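Local structure of glutathione S-transferase 2 (Heligmosomoides polygyrus, 1TW9) at residues 93-98 / 130-135; 163-168 / 183-188; 173-176 / 181-184. The protein probably catalyses the conjugation of glutathione to electrophilic substrates, releasing a halide anion when the substrate is an organic halide. All coordinates share one frame; numbering follows the deposited sequence.

All three contacts lie in the helical part of this glutathione transferase, which follows the thioredoxin-like N-terminal domain; the structure is an apo form, so no ligand marks the active site. Contact 1 joins helix 82-101 to helix 119-142, contact 2 joins helix 155-170 to helix 179-189, and contact 3 holds the loop between these last two helices. Centres of contacts 2 and 3 are about 7 Å apart, and each lies about 14 Å from contact 1. Polar bridges link contact 1 to the other two: probable hydrogen bonds join Tyr98 OH to His163 NE2 (2.6 Å) and to Tyr174 OH (2.8 Å). Val164 CG1 meets Ile175 CD1 at 3.7 Å, joining contact 2 to contact 3.

Contact 1. Residues 93-98 / 130-135; sequences DAYTDY and TKFLGF
The rings of Tyr98 and Phe132 lie face on face in an offset stack, their centroids 4.4 Å apart and their planes only 8° from parallel. Phe132 CD1 sits over the centre of the tyrosine ring, whereas Tyr98 CD2 lies toward the rim of the phenylalanine. Over that same phenylalanine ring Tyr98 CB makes a CH-pi contact, 4.1 Å from the Phe132 centroid. The Tyr95 ring is met differently: Phe132 CZ comes to its edge, in the ring plane, with Tyr95 CD1 3.9 Å from Phe132 CZ. Phe132 owes this reach to a first torsion that sets CG anti to its backbone N (chi1 -179°), sending the ring across to helix 82-101. There its far end lies on the backbone, with Phe132 CE2 3.6 Å from Tyr95 CA, and beside the small side chain of Ala94. The two short helical segments run nearly antiparallel, at 169°, with axes 10.4 Å apart.

Around this pair, His163 receives the edge-to-face approach of Tyr95 and also bonds the hydroxyl of Tyr98. On the dimer side, Ala94 packs against Phe48 and Phe135 against Pro47, both of the second subunit, a placement that recalls the lock-and-key contact of alpha, mu and pi class transferases. Between the two segments themselves the chemistry is one of dispersion and ring overlap: helix pairing here rests on the fit of one inserted phenylalanine, while the hydroxyl of Tyr98 bonds to His163 of helix 155-170 and to Tyr174 of the loop that follows it.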
loop_
_atom_site.group_PDB
_atom_site.type_symbol
_atom_site.label_atom_id
_atom_site.label_comp_id
_atom_site.label_asym_id
_atom_site.label_seq_id
_atom_site.Cartn_x
_atom_site.Cartn_y
_atom_site.Cartn_z
ATOM N N ASP A 93 -1.219 -5.487 -1.781
ATOM C CA ASP A 93 -1.471 -5.390 -0.344
ATOM C C ASP A 93 -1.665 -6.783 0.285
ATOM O O ASP A 93 -1.263 -7.033 1.401
ATOM C CB ASP A 93 -2.744 -4.673 -0.138
ATOM C CG ASP A 93 -2.598 -3.200 -0.120
ATOM O OD1 ASP A 93 -1.431 -2.722 0.020
ATOM O OD2 ASP A 93 -3.642 -2.450 -0.130
ATOM N N ALA A 94 -2.349 -7.664 -0.405
ATOM C CA ALA A 94 -2.426 -9.076 0.046
ATOM C C ALA A 94 -1.048 -9.675 0.148
ATOM O O ALA A 94 -0.766 -10.451 1.056
ATOM C CB ALA A 94 -3.283 -9.888 -0.883
ATOM N N TYR A 95 -0.150 -9.316 -0.774
ATOM C CA TYR A 95 1.236 -9.799 -0.739
ATOM C C TYR A 95 1.872 -9.353 0.581
ATOM O O TYR A 95 2.526 -10.134 1.303
ATOM C CB TYR A 95 2.038 -9.252 -1.961
ATOM C CG TYR A 95 3.499 -9.541 -1.861
ATOM C CD1 TYR A 95 3.990 -10.854 -2.004
ATOM C CD2 TYR A 95 4.414 -8.523 -1.627
ATOM C CE1 TYR A 95 5.352 -11.086 -1.928
ATOM C CE2 TYR A 95 5.735 -8.759 -1.522
ATOM C CZ TYR A 95 6.204 -10.051 -1.649
ATOM O OH TYR A 95 7.540 -10.265 -1.561
ATOM N N THR A 96 1.760 -8.053 0.870
ATOM C CA THR A 96 2.301 -7.482 2.088
ATOM C C THR A 96 1.834 -8.223 3.321
ATOM O O THR A 96 2.623 -8.484 4.220
ATOM C CB THR A 96 1.913 -6.006 2.193
ATOM O OG1 THR A 96 2.577 -5.311 1.168
ATOM C CG2 THR A 96 2.436 -5.329 3.479
ATOM N N ASP A 97 0.530 -8.490 3.396
ATOM C CA ASP A 97 -0.015 -9.262 4.510
ATOM C C ASP A 97 0.598 -10.648 4.621
ATOM O O ASP A 97 1.029 -11.081 5.694
ATOM C CB ASP A 97 -1.530 -9.433 4.347
ATOM C CG ASP A 97 -2.291 -8.146 4.548
ATOM O OD1 ASP A 97 -1.745 -7.223 5.185
ATOM O OD2 ASP A 97 -3.467 -7.982 4.118
ATOM N N TYR A 98 0.647 -11.361 3.507
ATOM C CA TYR A 98 1.313 -12.634 3.472
ATOM C C TYR A 98 2.747 -12.567 3.964
ATOM O O TYR A 98 3.149 -13.409 4.803
ATOM C CB TYR A 98 1.213 -13.234 2.061
ATOM C CG TYR A 98 2.334 -14.091 1.663
ATOM C CD1 TYR A 98 2.426 -15.419 2.105
ATOM C CD2 TYR A 98 3.310 -13.607 0.793
ATOM C CE1 TYR A 98 3.462 -16.216 1.720
ATOM C CE2 TYR A 98 4.327 -14.370 0.395
ATOM C CZ TYR A 98 4.394 -15.711 0.824
ATOM O OH TYR A 98 5.443 -16.506 0.455
ATOM N N THR A 130 0.306 -21.613 1.223
ATOM C CA THR A 130 -0.936 -22.230 0.766
ATOM C C THR A 130 -2.123 -21.239 0.700
ATOM O O THR A 130 -2.887 -21.210 -0.287
ATOM C CB THR A 130 -1.284 -23.390 1.699
ATOM O OG1 THR A 130 -0.270 -24.409 1.606
ATOM C CG2 THR A 130 -2.631 -24.150 1.350
ATOM N N LYS A 131 -2.279 -20.435 1.752
ATOM C CA LYS A 131 -3.313 -19.442 1.800
ATOM C C LYS A 131 -3.122 -18.372 0.719
ATOM O O LYS A 131 -4.019 -18.156 -0.101
ATOM C CB LYS A 131 -3.328 -18.777 3.159
ATOM C CG LYS A 131 -4.506 -17.818 3.322
ATOM C CD LYS A 131 -4.794 -17.524 4.806
ATOM C CE LYS A 131 -3.585 -16.904 5.522
ATOM N NZ LYS A 131 -3.850 -16.306 6.903
ATOM N N PHE A 132 -1.949 -17.753 0.681
ATOM C CA PHE A 132 -1.654 -16.730 -0.308
ATOM C C PHE A 132 -1.653 -17.202 -1.764
ATOM O O PHE A 132 -2.264 -16.574 -2.630
ATOM C CB PHE A 132 -0.299 -16.094 -0.034
ATOM C CG PHE A 132 0.068 -15.030 -0.991
ATOM C CD1 PHE A 132 1.190 -15.171 -1.766
ATOM C CD2 PHE A 132 -0.679 -13.852 -1.041
ATOM C CE1 PHE A 132 1.561 -14.135 -2.631
ATOM C CE2 PHE A 132 -0.333 -12.832 -1.919
ATOM C CZ PHE A 132 0.769 -13.017 -2.744
ATOM N N LEU A 133 -1.041 -18.345 -2.010
ATOM C CA LEU A 133 -1.020 -18.868 -3.398
ATOM C C LEU A 133 -2.393 -19.324 -3.827
ATOM O O LEU A 133 -2.707 -19.327 -5.000
ATOM C CB LEU A 133 0.081 -19.886 -3.619
ATOM C CG LEU A 133 1.560 -19.364 -3.505
ATOM C CD1 LEU A 133 2.485 -20.439 -4.007
ATOM C CD2 LEU A 133 1.886 -18.037 -4.188
ATOM N N GLY A 134 -3.213 -19.737 -2.886
ATOM C CA GLY A 134 -4.578 -20.080 -3.228
ATOM C C GLY A 134 -5.272 -18.834 -3.749
ATOM O O GLY A 134 -6.009 -18.898 -4.768
ATOM N N PHE A 135 -5.116 -17.707 -3.051
ATOM C CA PHE A 135 -5.751 -16.439 -3.511
ATOM C C PHE A 135 -5.226 -16.010 -4.882
ATOM O O PHE A 135 -6.028 -15.674 -5.790
ATOM C CB PHE A 135 -5.515 -15.285 -2.523
ATOM C CG PHE A 135 -6.137 -15.497 -1.157
ATOM C CD1 PHE A 135 -5.443 -15.132 -0.009
ATOM C CD2 PHE A 135 -7.391 -16.049 -1.011
ATOM C CE1 PHE A 135 -6.002 -15.308 1.243
ATOM C CE2 PHE A 135 -7.945 -16.213 0.219
ATOM C CZ PHE A 135 -7.238 -15.850 1.365
#

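Contact 2. Residues 163-168 / 183-188; sequences HVADMT and AHMERI
Met185 reaches from helix 179-189 onto the backbone of helix 155-170, with Met185 SD 3.6 Å from Ala165 CA. This is the tight part of the contact. Just behind the sulfur, Met185 CG is wedged against the valine, 3.8 Å from Val164 CG1, and an equal 3.8 Å separates Met185 CG from Ala165 N. Ala165 CB flanks the thioether, 3.9 Å from Met185 SD. The methionine leaves its own helix with CG anti to the backbone N and then bends at chi2 and chi3; the chi2 of -137° is well away from a staggered value, and these bends lay the thioether alongside Ala165. The backbones come nearest at Val164 and Met185, CA to CA 6.6 Å, and a single long side chain bridges most of the gap.

Further along, the fit slackens. Thr168 turns its CB toward the other helix, yet Thr168 OG1 comes no nearer than 5.0 Å to Met185 SD. Its hydroxyl is engaged at home: Thr168 OG1 donates to Val164 O at 2.7 Å, and the backbone N of the same threonine reaches that carbonyl oxygen from the opposite face of the carbonyl plane. On the outer side Asp166, whose CB is directed away from the other helix, forms a salt bridge with Arg170, and the exposed Arg187 projects from the far side of its helix.

Val164 also touches Ile175 and Val181, while His184 hydrogen-bonds Asp157 near the start of helix 155-170. The two consecutive helices belong to the all-helical C-terminal domain of cytosolic glutathione transferases, where Met185 joins them.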
loop_
_atom_site.group_PDB
_atom_site.type_symbol
_atom_site.label_atom_id
_atom_site.label_comp_id
_atom_site.label_asym_id
_atom_site.label_seq_id
_atom_site.Cartn_x
_atom_site.Cartn_y
_atom_site.Cartn_z
ATOM N N HIS A 163 9.085 -12.919 -5.950
ATOM C CA HIS A 163 9.007 -13.568 -4.680
ATOM C C HIS A 163 8.956 -15.078 -4.881
ATOM O O HIS A 163 9.672 -15.817 -4.229
ATOM C CB HIS A 163 7.777 -13.102 -3.895
ATOM C CG HIS A 163 7.647 -13.779 -2.561
ATOM N ND1 HIS A 163 8.567 -13.610 -1.535
ATOM C CD2 HIS A 163 6.780 -14.729 -2.131
ATOM C CE1 HIS A 163 8.230 -14.387 -0.527
ATOM N NE2 HIS A 163 7.151 -15.075 -0.859
ATOM N N VAL A 164 8.128 -15.518 -5.791
ATOM C CA VAL A 164 7.947 -16.934 -6.072
ATOM C C VAL A 164 9.259 -17.574 -6.564
ATOM O O VAL A 164 9.594 -18.677 -6.138
ATOM C CB VAL A 164 6.722 -17.129 -7.039
ATOM C CG1 VAL A 164 6.628 -18.587 -7.514
ATOM C CG2 VAL A 164 5.451 -16.701 -6.332
ATOM N N ALA A 165 10.006 -16.864 -7.406
ATOM C CA ALA A 165 11.303 -17.322 -7.890
ATOM C C ALA A 165 12.283 -17.479 -6.766
ATOM O O ALA A 165 12.974 -18.500 -6.621
ATOM C CB ALA A 165 11.866 -16.343 -8.952
ATOM N N ASP A 166 12.325 -16.459 -5.928
ATOM C CA ASP A 166 13.186 -16.446 -4.786
ATOM C C ASP A 166 12.868 -17.567 -3.813
ATOM O O ASP A 166 13.776 -18.317 -3.414
ATOM C CB ASP A 166 13.007 -15.147 -4.056
ATOM C CG ASP A 166 13.888 -15.035 -2.828
ATOM O OD1 ASP A 166 14.986 -15.624 -2.762
ATOM O OD2 ASP A 166 13.520 -14.346 -1.856
ATOM N N MET A 167 11.612 -17.678 -3.406
ATOM C CA MET A 167 11.241 -18.760 -2.473
ATOM C C MET A 167 11.470 -20.152 -3.070
ATOM O O MET A 167 11.851 -21.086 -2.333
ATOM C CB MET A 167 9.789 -18.608 -2.029
ATOM C CG MET A 167 9.485 -17.343 -1.245
ATOM S SD MET A 167 10.487 -17.239 0.266
ATOM C CE MET A 167 11.651 -16.067 -0.388
ATOM N N THR A 168 11.176 -20.335 -4.364
ATOM C CA THR A 168 11.360 -21.646 -4.982
ATOM C C THR A 168 12.837 -21.975 -5.083
ATOM O O THR A 168 13.213 -23.098 -4.949
ATOM C CB THR A 168 10.701 -21.721 -6.333
ATOM O OG1 THR A 168 9.332 -21.388 -6.187
ATOM C CG2 THR A 168 10.671 -23.146 -6.902
ATOM N N ALA A 183 3.813 -21.160 -13.622
ATOM C CA ALA A 183 3.701 -20.803 -15.027
ATOM C C ALA A 183 3.804 -19.276 -15.135
ATOM O O ALA A 183 4.461 -18.703 -15.997
ATOM C CB ALA A 183 2.327 -21.254 -15.552
ATOM N N HIS A 184 3.147 -18.627 -14.195
ATOM C CA HIS A 184 3.157 -17.146 -14.130
ATOM C C HIS A 184 4.552 -16.633 -13.822
ATOM O O HIS A 184 5.050 -15.749 -14.498
ATOM C CB HIS A 184 2.130 -16.631 -13.121
ATOM C CG HIS A 184 2.211 -15.166 -12.830
ATOM N ND1 HIS A 184 3.024 -14.640 -11.862
ATOM C CD2 HIS A 184 1.566 -14.115 -13.398
ATOM C CE1 HIS A 184 2.867 -13.314 -11.838
ATOM N NE2 HIS A 184 1.960 -12.982 -12.744
ATOM N N MET A 185 5.193 -17.231 -12.841
ATOM C CA MET A 185 6.549 -16.887 -12.501
ATOM C C MET A 185 7.434 -16.981 -13.721
ATOM O O MET A 185 8.233 -16.053 -14.009
ATOM C CB MET A 185 7.028 -17.803 -11.375
ATOM C CG MET A 185 8.333 -17.439 -10.762
ATOM S SD MET A 185 9.386 -18.875 -10.471
ATOM C CE MET A 185 10.039 -18.537 -12.016
ATOM N N GLU A 186 7.301 -18.070 -14.481
ATOM C CA GLU A 186 8.197 -18.246 -15.623
ATOM C C GLU A 186 7.878 -17.252 -16.728
ATOM O O GLU A 186 8.781 -16.675 -17.334
ATOM C CB GLU A 186 8.121 -19.644 -16.116
ATOM C CG GLU A 186 8.658 -20.611 -15.098
ATOM C CD GLU A 186 10.176 -20.660 -14.890
ATOM O OE1 GLU A 186 10.565 -21.501 -14.037
ATOM O OE2 GLU A 186 11.010 -19.930 -15.510
ATOM N N ARG A 187 6.604 -17.030 -16.956
ATOM C CA ARG A 187 6.207 -16.072 -17.995
ATOM C C ARG A 187 6.760 -14.704 -17.683
ATOM O O ARG A 187 7.280 -14.022 -18.541
ATOM C CB ARG A 187 4.695 -16.005 -17.967
ATOM C CG ARG A 187 4.020 -15.037 -18.832
ATOM C CD ARG A 187 2.501 -15.076 -18.548
ATOM N NE ARG A 187 1.904 -16.412 -18.855
ATOM C CZ ARG A 187 1.263 -17.245 -18.011
ATOM N NH1 ARG A 187 1.018 -17.019 -16.685
ATOM N NH2 ARG A 187 0.830 -18.359 -18.553
ATOM N N ILE A 188 6.619 -14.286 -16.441
ATOM C CA ILE A 188 7.049 -12.943 -16.057
ATOM C C ILE A 188 8.558 -12.823 -16.139
ATOM O O ILE A 188 9.104 -11.872 -16.630
ATOM C CB ILE A 188 6.523 -12.561 -14.674
ATOM C CG1 ILE A 188 5.005 -12.568 -14.671
ATOM C CG2 ILE A 188 7.025 -11.159 -14.269
ATOM C CD1 ILE A 188 4.354 -11.718 -15.767
#

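Contact 3. Residues 173-176 / 181-184; sequences EYIE and VKAH
Glu173 O, in the loop that presses Ile175 against Val181 and Lys182, is gripped twice: by Glu176 N, 3.1 Å from Glu173 O, and by Arg129 NH2 on helix 119-142. Arg129 uses its NE as well, on the next carbonyl, Tyr174 O, so that one guanidinium holds two successive peptide groups of the turn. Glu173 adds a salt bridge to Lys121.

With the backbone pinned in this way, Ile175 is presented to helix 179-189. Its CD1 methyl meets one branch of the valine, Ile175 CD1 standing 3.7 Å from Val181 CG1, and the two side chains meet at a slant. The neighbouring methylene packs on the base of the lysine: Ile175 CG1 is 3.5 Å from Lys182 CB, closer than usual for two carbons. Here the isoleucine and lysine side chains cross at about a right angle. The chi1 of Ile175, -146°, lies about 34° from the anti position, consistent with some strain in bringing CG1 onto the helix. Lys182 takes part through its first carbons; beyond CG its chain is fully extended and carries the ammonium group away from the loop.

Tyr174 packs on Met167 and Leu133. The chemistry is therefore divided: hydrogen bonds from Arg129 hold the loop's backbone, a salt bridge from Lys121 its Glu173 side chain, and aliphatic packing fits the loop to the next helix, sheltered at Val181 but bordered by Lys182, an exposed residue whose first carbons are packed on Ile175.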
loop_
_atom_site.group_PDB
_atom_site.type_symbol
_atom_site.label_atom_id
_atom_site.label_comp_id
_atom_site.label_asym_id
_atom_site.label_seq_id
_atom_site.Cartn_x
_atom_site.Cartn_y
_atom_site.Cartn_z
ATOM N N GLU A 173 9.987 -27.075 -2.858
ATOM C CA GLU A 173 8.602 -27.511 -2.693
ATOM C C GLU A 173 7.601 -26.340 -2.641
ATOM O O GLU A 173 6.409 -26.530 -2.622
ATOM C CB GLU A 173 8.424 -28.564 -1.554
ATOM C CG GLU A 173 8.112 -28.115 -0.128
ATOM C CD GLU A 173 7.852 -29.303 0.838
ATOM O OE1 GLU A 173 8.831 -29.777 1.485
ATOM O OE2 GLU A 173 6.678 -29.792 0.983
ATOM N N TYR A 174 8.090 -25.107 -2.613
ATOM C CA TYR A 174 7.206 -23.931 -2.507
ATOM C C TYR A 174 6.101 -23.920 -3.549
ATOM O O TYR A 174 4.986 -23.532 -3.277
ATOM C CB TYR A 174 8.048 -22.672 -2.572
ATOM C CG TYR A 174 7.286 -21.359 -2.411
ATOM C CD1 TYR A 174 7.069 -20.809 -1.176
ATOM C CD2 TYR A 174 6.829 -20.677 -3.501
ATOM C CE1 TYR A 174 6.354 -19.624 -1.042
ATOM C CE2 TYR A 174 6.151 -19.499 -3.388
ATOM C CZ TYR A 174 5.881 -18.996 -2.140
ATOM O OH TYR A 174 5.167 -17.836 -1.956
ATOM N N ILE A 175 6.459 -24.310 -4.763
ATOM C CA ILE A 175 5.590 -24.260 -5.888
ATOM C C ILE A 175 4.771 -25.526 -6.153
ATOM O O ILE A 175 3.881 -25.551 -7.040
ATOM C CB ILE A 175 6.508 -23.869 -7.083
ATOM C CG1 ILE A 175 5.734 -23.015 -8.038
ATOM C CG2 ILE A 175 7.283 -24.995 -7.614
ATOM C CD1 ILE A 175 5.015 -21.864 -7.363
ATOM N N GLU A 176 5.015 -26.538 -5.343
ATOM C CA GLU A 176 4.308 -27.773 -5.521
ATOM C C GLU A 176 2.864 -27.513 -5.109
ATOM O O GLU A 176 2.607 -26.930 -4.034
ATOM C CB GLU A 176 4.948 -28.899 -4.722
ATOM C CG GLU A 176 6.315 -29.315 -5.228
ATOM C CD GLU A 176 6.948 -30.470 -4.470
ATOM O OE1 GLU A 176 6.250 -31.073 -3.616
ATOM O OE2 GLU A 176 8.121 -30.838 -4.769
ATOM N N VAL A 181 0.783 -20.680 -10.681
ATOM C CA VAL A 181 1.681 -19.696 -10.105
ATOM C C VAL A 181 3.066 -19.913 -10.660
ATOM O O VAL A 181 3.743 -18.961 -10.971
ATOM C CB VAL A 181 1.709 -19.772 -8.574
ATOM C CG1 VAL A 181 2.838 -18.912 -7.996
ATOM C CG2 VAL A 181 0.390 -19.367 -7.973
ATOM N N LYS A 182 3.505 -21.169 -10.775
ATOM C CA LYS A 182 4.817 -21.426 -11.401
ATOM C C LYS A 182 4.864 -20.902 -12.847
ATOM O O LYS A 182 5.880 -20.339 -13.245
ATOM C CB LYS A 182 5.175 -22.934 -11.458
ATOM C CG LYS A 182 6.665 -23.057 -11.880
ATOM C CD LYS A 182 7.272 -24.341 -11.870
ATOM C CE LYS A 182 8.766 -24.183 -12.345
ATOM N NZ LYS A 182 9.495 -25.491 -12.115
ATOM N N ALA A 183 3.813 -21.160 -13.622
ATOM C CA ALA A 183 3.701 -20.803 -15.027
ATOM C C ALA A 183 3.804 -19.276 -15.135
ATOM O O ALA A 183 4.461 -18.703 -15.997
ATOM C CB ALA A 183 2.327 -21.254 -15.552
ATOM N N HIS A 184 3.147 -18.627 -14.195
ATOM C CA HIS A 184 3.157 -17.146 -14.130
ATOM C C HIS A 184 4.552 -16.633 -13.822
ATOM O O HIS A 184 5.050 -15.749 -14.498
ATOM C CB HIS A 184 2.130 -16.631 -13.121
ATOM C CG HIS A 184 2.211 -15.166 -12.830
ATOM N ND1 HIS A 184 3.024 -14.640 -11.862
ATOM C CD2 HIS A 184 1.566 -14.115 -13.398
ATOM C CE1 HIS A 184 2.867 -13.314 -11.838
ATOM N NE2 HIS A 184 1.960 -12.982 -12.744
#